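Local coordinates for protein phosphate transporter (Thermotoga maritima MSB8, PDB 6L85) that probably imports phosphate across the cell membrane by coupling its uptake to sodium ions, as a bacterial relative of the human SLC20 carriers, at residues B[81-93]-B[384-396]. Numbering follows the deposited sequence.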
loop_
_atom_site.group_PDB
_atom_site.type_symbol
_atom_site.label_atom_id
_atom_site.label_comp_id
_atom_site.label_asym_id
_atom_site.label_seq_id
_atom_site.Cartn_x
_atom_site.Cartn_y
_atom_site.Cartn_z
ATOM N N TYR B 81 5.421 -9.952 -34.384
ATOM C CA TYR B 81 5.841 -11.358 -34.388
ATOM C C TYR B 81 7.181 -11.567 -33.663
ATOM O O TYR B 81 7.397 -12.613 -33.045
ATOM C CB TYR B 81 5.898 -11.885 -35.824
ATOM C CG TYR B 81 4.524 -12.007 -36.463
ATOM C CD1 TYR B 81 3.492 -12.648 -35.798
ATOM C CD2 TYR B 81 4.259 -11.457 -37.712
ATOM C CE1 TYR B 81 2.232 -12.750 -36.356
ATOM C CE2 TYR B 81 3.001 -11.557 -38.283
ATOM C CZ TYR B 81 1.991 -12.204 -37.596
ATOM O OH TYR B 81 0.727 -12.322 -38.140
ATOM N N GLY B 82 8.075 -10.580 -33.688
ATOM C CA GLY B 82 9.320 -10.705 -32.955
ATOM C C GLY B 82 9.114 -10.709 -31.451
ATOM O O GLY B 82 9.768 -11.473 -30.729
ATOM N N ALA B 83 8.228 -9.836 -30.957
ATOM C CA ALA B 83 7.912 -9.821 -29.532
ATOM C C ALA B 83 7.396 -11.181 -29.098
ATOM O O ALA B 83 7.861 -11.749 -28.099
ATOM C CB ALA B 83 6.891 -8.719 -29.230
ATOM N N LEU B 84 6.469 -11.746 -29.875
ATOM C CA LEU B 84 5.991 -13.085 -29.550
ATOM C C LEU B 84 7.122 -14.110 -29.559
ATOM O O LEU B 84 7.200 -14.967 -28.661
ATOM C CB LEU B 84 4.888 -13.499 -30.515
ATOM C CG LEU B 84 3.641 -12.624 -30.509
ATOM C CD1 LEU B 84 2.618 -13.256 -31.425
ATOM C CD2 LEU B 84 3.068 -12.447 -29.103
ATOM N N SER B 85 8.000 -14.048 -30.569
ATOM C CA SER B 85 9.107 -15.003 -30.667
ATOM C C SER B 85 10.009 -14.929 -29.448
ATOM O O SER B 85 10.398 -15.962 -28.890
ATOM C CB SER B 85 9.919 -14.749 -31.945
ATOM O OG SER B 85 9.161 -15.117 -33.092
ATOM N N ALA B 86 10.348 -13.710 -29.025
ATOM C CA ALA B 86 11.159 -13.511 -27.832
ATOM C C ALA B 86 10.479 -14.093 -26.590
ATOM O O ALA B 86 11.131 -14.747 -25.765
ATOM C CB ALA B 86 11.449 -12.019 -27.649
ATOM N N LEU B 87 9.173 -13.844 -26.428
ATOM C CA LEU B 87 8.455 -14.398 -25.273
ATOM C C LEU B 87 8.527 -15.921 -25.272
ATOM O O LEU B 87 8.850 -16.536 -24.250
ATOM C CB LEU B 87 6.985 -13.940 -25.262
ATOM C CG LEU B 87 6.611 -12.510 -24.816
ATOM C CD1 LEU B 87 5.153 -12.207 -25.121
ATOM C CD2 LEU B 87 6.896 -12.235 -23.323
ATOM N N ILE B 88 8.231 -16.548 -26.421
ATOM C CA ILE B 88 8.306 -18.006 -26.535
ATOM C C ILE B 88 9.687 -18.509 -26.120
ATOM O O ILE B 88 9.817 -19.424 -25.293
ATOM C CB ILE B 88 7.982 -18.452 -27.975
ATOM C CG1 ILE B 88 6.524 -18.164 -28.328
ATOM C CG2 ILE B 88 8.289 -19.942 -28.150
ATOM C CD1 ILE B 88 6.066 -18.818 -29.638
ATOM N N ALA B 89 10.744 -17.901 -26.681
ATOM C CA ALA B 89 12.096 -18.425 -26.497
ATOM C C ALA B 89 12.566 -18.256 -25.061
ATOM O O ALA B 89 13.144 -19.185 -24.464
ATOM C CB ALA B 89 13.080 -17.733 -27.463
ATOM N N ALA B 90 12.370 -17.052 -24.508
ATOM C CA ALA B 90 12.775 -16.791 -23.136
ATOM C C ALA B 90 12.006 -17.682 -22.169
ATOM O O ALA B 90 12.606 -18.295 -21.283
ATOM C CB ALA B 90 12.583 -15.313 -22.792
ATOM N N SER B 91 10.684 -17.775 -22.329
ATOM C CA SER B 91 9.886 -18.633 -21.455
ATOM C C SER B 91 10.416 -20.051 -21.461
ATOM O O SER B 91 10.535 -20.687 -20.406
ATOM C CB SER B 91 8.428 -18.646 -21.913
ATOM O OG SER B 91 7.844 -17.387 -21.696
ATOM N N PHE B 92 10.704 -20.572 -22.662
ATOM C CA PHE B 92 11.207 -21.932 -22.788
ATOM C C PHE B 92 12.461 -22.128 -21.951
ATOM O O PHE B 92 12.546 -23.063 -21.135
ATOM C CB PHE B 92 11.498 -22.251 -24.259
ATOM C CG PHE B 92 12.026 -23.628 -24.466
ATOM C CD1 PHE B 92 11.166 -24.714 -24.441
ATOM C CD2 PHE B 92 13.382 -23.850 -24.616
ATOM C CE1 PHE B 92 11.643 -26.001 -24.596
ATOM C CE2 PHE B 92 13.871 -25.145 -24.775
ATOM C CZ PHE B 92 13.003 -26.215 -24.773
ATOM N N TRP B 93 13.452 -21.254 -22.133
ATOM C CA TRP B 93 14.700 -21.484 -21.404
ATOM C C TRP B 93 14.545 -21.222 -19.901
ATOM O O TRP B 93 15.152 -21.931 -19.082
ATOM C CB TRP B 93 15.832 -20.666 -22.026
ATOM C CG TRP B 93 16.206 -21.299 -23.309
ATOM C CD1 TRP B 93 15.915 -20.847 -24.573
ATOM C CD2 TRP B 93 16.858 -22.559 -23.474
ATOM N NE1 TRP B 93 16.378 -21.735 -25.508
ATOM C CE2 TRP B 93 16.961 -22.795 -24.864
ATOM C CE3 TRP B 93 17.383 -23.505 -22.584
ATOM C CZ2 TRP B 93 17.575 -23.935 -25.384
ATOM C CZ3 TRP B 93 17.984 -24.641 -23.101
ATOM C CH2 TRP B 93 18.079 -24.843 -24.491
ATOM N N THR B 384 21.938 -18.264 -26.308
ATOM C CA THR B 384 20.985 -19.361 -26.473
ATOM C C THR B 384 19.581 -18.836 -26.754
ATOM O O THR B 384 18.890 -19.315 -27.663
ATOM C CB THR B 384 20.972 -20.235 -25.218
ATOM O OG1 THR B 384 22.303 -20.674 -24.927
ATOM C CG2 THR B 384 20.058 -21.440 -25.409
ATOM N N VAL B 385 19.134 -17.850 -25.976
ATOM C CA VAL B 385 17.784 -17.340 -26.191
ATOM C C VAL B 385 17.719 -16.540 -27.478
ATOM O O VAL B 385 16.720 -16.606 -28.206
ATOM C CB VAL B 385 17.298 -16.508 -24.989
ATOM C CG1 VAL B 385 15.919 -15.972 -25.275
ATOM C CG2 VAL B 385 17.268 -17.371 -23.728
ATOM N N ALA B 386 18.768 -15.757 -27.777
ATOM C CA ALA B 386 18.797 -15.036 -29.049
ATOM C C ALA B 386 18.645 -15.998 -30.225
ATOM O O ALA B 386 17.819 -15.775 -31.122
ATOM C CB ALA B 386 20.083 -14.214 -29.167
ATOM N N ALA B 387 19.389 -17.110 -30.201
ATOM C CA ALA B 387 19.326 -18.077 -31.295
ATOM C C ALA B 387 17.970 -18.759 -31.348
ATOM O O ALA B 387 17.424 -18.982 -32.435
ATOM C CB ALA B 387 20.452 -19.105 -31.149
ATOM N N THR B 388 17.405 -19.099 -30.183
ATOM C CA THR B 388 16.088 -19.729 -30.148
ATOM C C THR B 388 15.013 -18.783 -30.668
ATOM O O THR B 388 14.093 -19.202 -31.376
ATOM C CB THR B 388 15.770 -20.168 -28.715
ATOM O OG1 THR B 388 16.835 -20.987 -28.213
ATOM C CG2 THR B 388 14.462 -20.934 -28.647
ATOM N N SER B 389 15.114 -17.501 -30.324
ATOM C CA SER B 389 14.150 -16.506 -30.783
ATOM C C SER B 389 14.257 -16.297 -32.290
ATOM O O SER B 389 13.243 -16.219 -32.989
ATOM C CB SER B 389 14.382 -15.192 -30.027
ATOM O OG SER B 389 13.503 -14.178 -30.473
ATOM N N ALA B 390 15.485 -16.193 -32.801
ATOM C CA ALA B 390 15.699 -16.126 -34.244
ATOM C C ALA B 390 15.063 -17.321 -34.944
ATOM O O ALA B 390 14.356 -17.168 -35.951
ATOM C CB ALA B 390 17.201 -16.069 -34.530
ATOM N N ALA B 391 15.289 -18.522 -34.408
ATOM C CA ALA B 391 14.731 -19.725 -35.015
ATOM C C ALA B 391 13.211 -19.698 -35.004
ATOM O O ALA B 391 12.569 -20.020 -36.012
ATOM C CB ALA B 391 15.250 -20.960 -34.282
ATOM N N VAL B 392 12.610 -19.348 -33.860
ATOM C CA VAL B 392 11.149 -19.297 -33.788
ATOM C C VAL B 392 10.610 -18.270 -34.772
ATOM O O VAL B 392 9.608 -18.506 -35.456
ATOM C CB VAL B 392 10.674 -18.989 -32.353
ATOM C CG1 VAL B 392 9.169 -18.685 -32.350
ATOM C CG2 VAL B 392 10.985 -20.154 -31.421
ATOM N N TYR B 393 11.274 -17.120 -34.872
ATOM C CA TYR B 393 10.774 -16.062 -35.733
ATOM C C TYR B 393 10.826 -16.477 -37.198
ATOM O O TYR B 393 9.858 -16.276 -37.937
ATOM C CB TYR B 393 11.579 -14.788 -35.504
ATOM C CG TYR B 393 11.196 -13.672 -36.443
ATOM C CD1 TYR B 393 9.925 -13.109 -36.391
ATOM C CD2 TYR B 393 12.103 -13.174 -37.379
ATOM C CE1 TYR B 393 9.562 -12.081 -37.240
ATOM C CE2 TYR B 393 11.748 -12.140 -38.241
ATOM C CZ TYR B 393 10.471 -11.606 -38.165
ATOM O OH TYR B 393 10.076 -10.584 -38.992
ATOM N N TRP B 394 11.945 -17.067 -37.634
ATOM C CA TRP B 394 12.070 -17.489 -39.028
ATOM C C TRP B 394 11.103 -18.627 -39.341
ATOM O O TRP B 394 10.426 -18.620 -40.383
ATOM C CB TRP B 394 13.520 -17.896 -39.303
ATOM C CG TRP B 394 13.760 -18.549 -40.636
ATOM C CD1 TRP B 394 14.109 -17.931 -41.809
ATOM C CD2 TRP B 394 13.667 -19.951 -40.931
ATOM N NE1 TRP B 394 14.234 -18.866 -42.810
ATOM C CE2 TRP B 394 13.971 -20.111 -42.297
ATOM C CE3 TRP B 394 13.360 -21.085 -40.169
ATOM C CZ2 TRP B 394 13.994 -21.362 -42.914
ATOM C CZ3 TRP B 394 13.362 -22.325 -40.787
ATOM C CH2 TRP B 394 13.677 -22.452 -42.147
ATOM N N VAL B 395 11.026 -19.615 -38.446
ATOM C CA VAL B 395 10.053 -20.693 -38.593
ATOM C C VAL B 395 8.654 -20.106 -38.771
ATOM O O VAL B 395 7.953 -20.406 -39.747
ATOM C CB VAL B 395 10.145 -21.641 -37.381
ATOM C CG1 VAL B 395 8.863 -22.414 -37.170
ATOM C CG2 VAL B 395 11.319 -22.594 -37.537
ATOM N N LEU B 396 8.256 -19.220 -37.854
ATOM C CA LEU B 396 6.974 -18.523 -37.933
ATOM C C LEU B 396 6.782 -17.840 -39.284
ATOM O O LEU B 396 5.739 -17.991 -39.935
ATOM C CB LEU B 396 6.903 -17.481 -36.815
ATOM C CG LEU B 396 5.575 -17.218 -36.146
ATOM C CD1 LEU B 396 4.917 -18.550 -35.840
ATOM C CD2 LEU B 396 5.824 -16.411 -34.877
#
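Trp93 hands its indole N-H to the hydroxyl of Thr388, NE1 to OG1 2.8 Å at an N-H...O angle of 155°, the one hydrogen bond between segments 81-93 and 384-396. While accepting from the indole, the hydroxyl gives its own proton to Thr384 O, OG1 to O 2.7 Å; chi1 of -54° sets OG1 beside the backbone N, back toward the preceding turn. Over one indole face lies the methyl of Thr384, a CH-pi contact with CG2 3.7 Å from the centre of the six-membered ring, while Val385 CG2 reaches the CD1 corner. A leucine in place of Trp93 would probably leave the Thr388 hydroxyl without its donor and the Thr384 methyl without its aromatic platform. Helices 76-99 and 368-400 of this all-helical transporter cross here with small residues between them, consistent with the segment axes approaching to 8.2 Å, at 132°. Ala89 suits this spot: its small CB lies 3.5 Å from Ser389 N, against the other helix's backbone. Ser85 is a knob in the hole formed by Ser389, Val392, Tyr393 and Leu396, its OG hydrogen-bonded to Tyr81 O within its own helix. Ser389 OG is hydrogen-bonded to Gly113 O of helix 106-121. Apolar contacts flank the crossing: Ile88 CD1 meets Val392 CG1 at 4.1 Å, and Tyr81 CB abuts the ring edge of Tyr393, whose OH is hydrogen-bonded to Glu78 OE1, further back on Tyr81's helix.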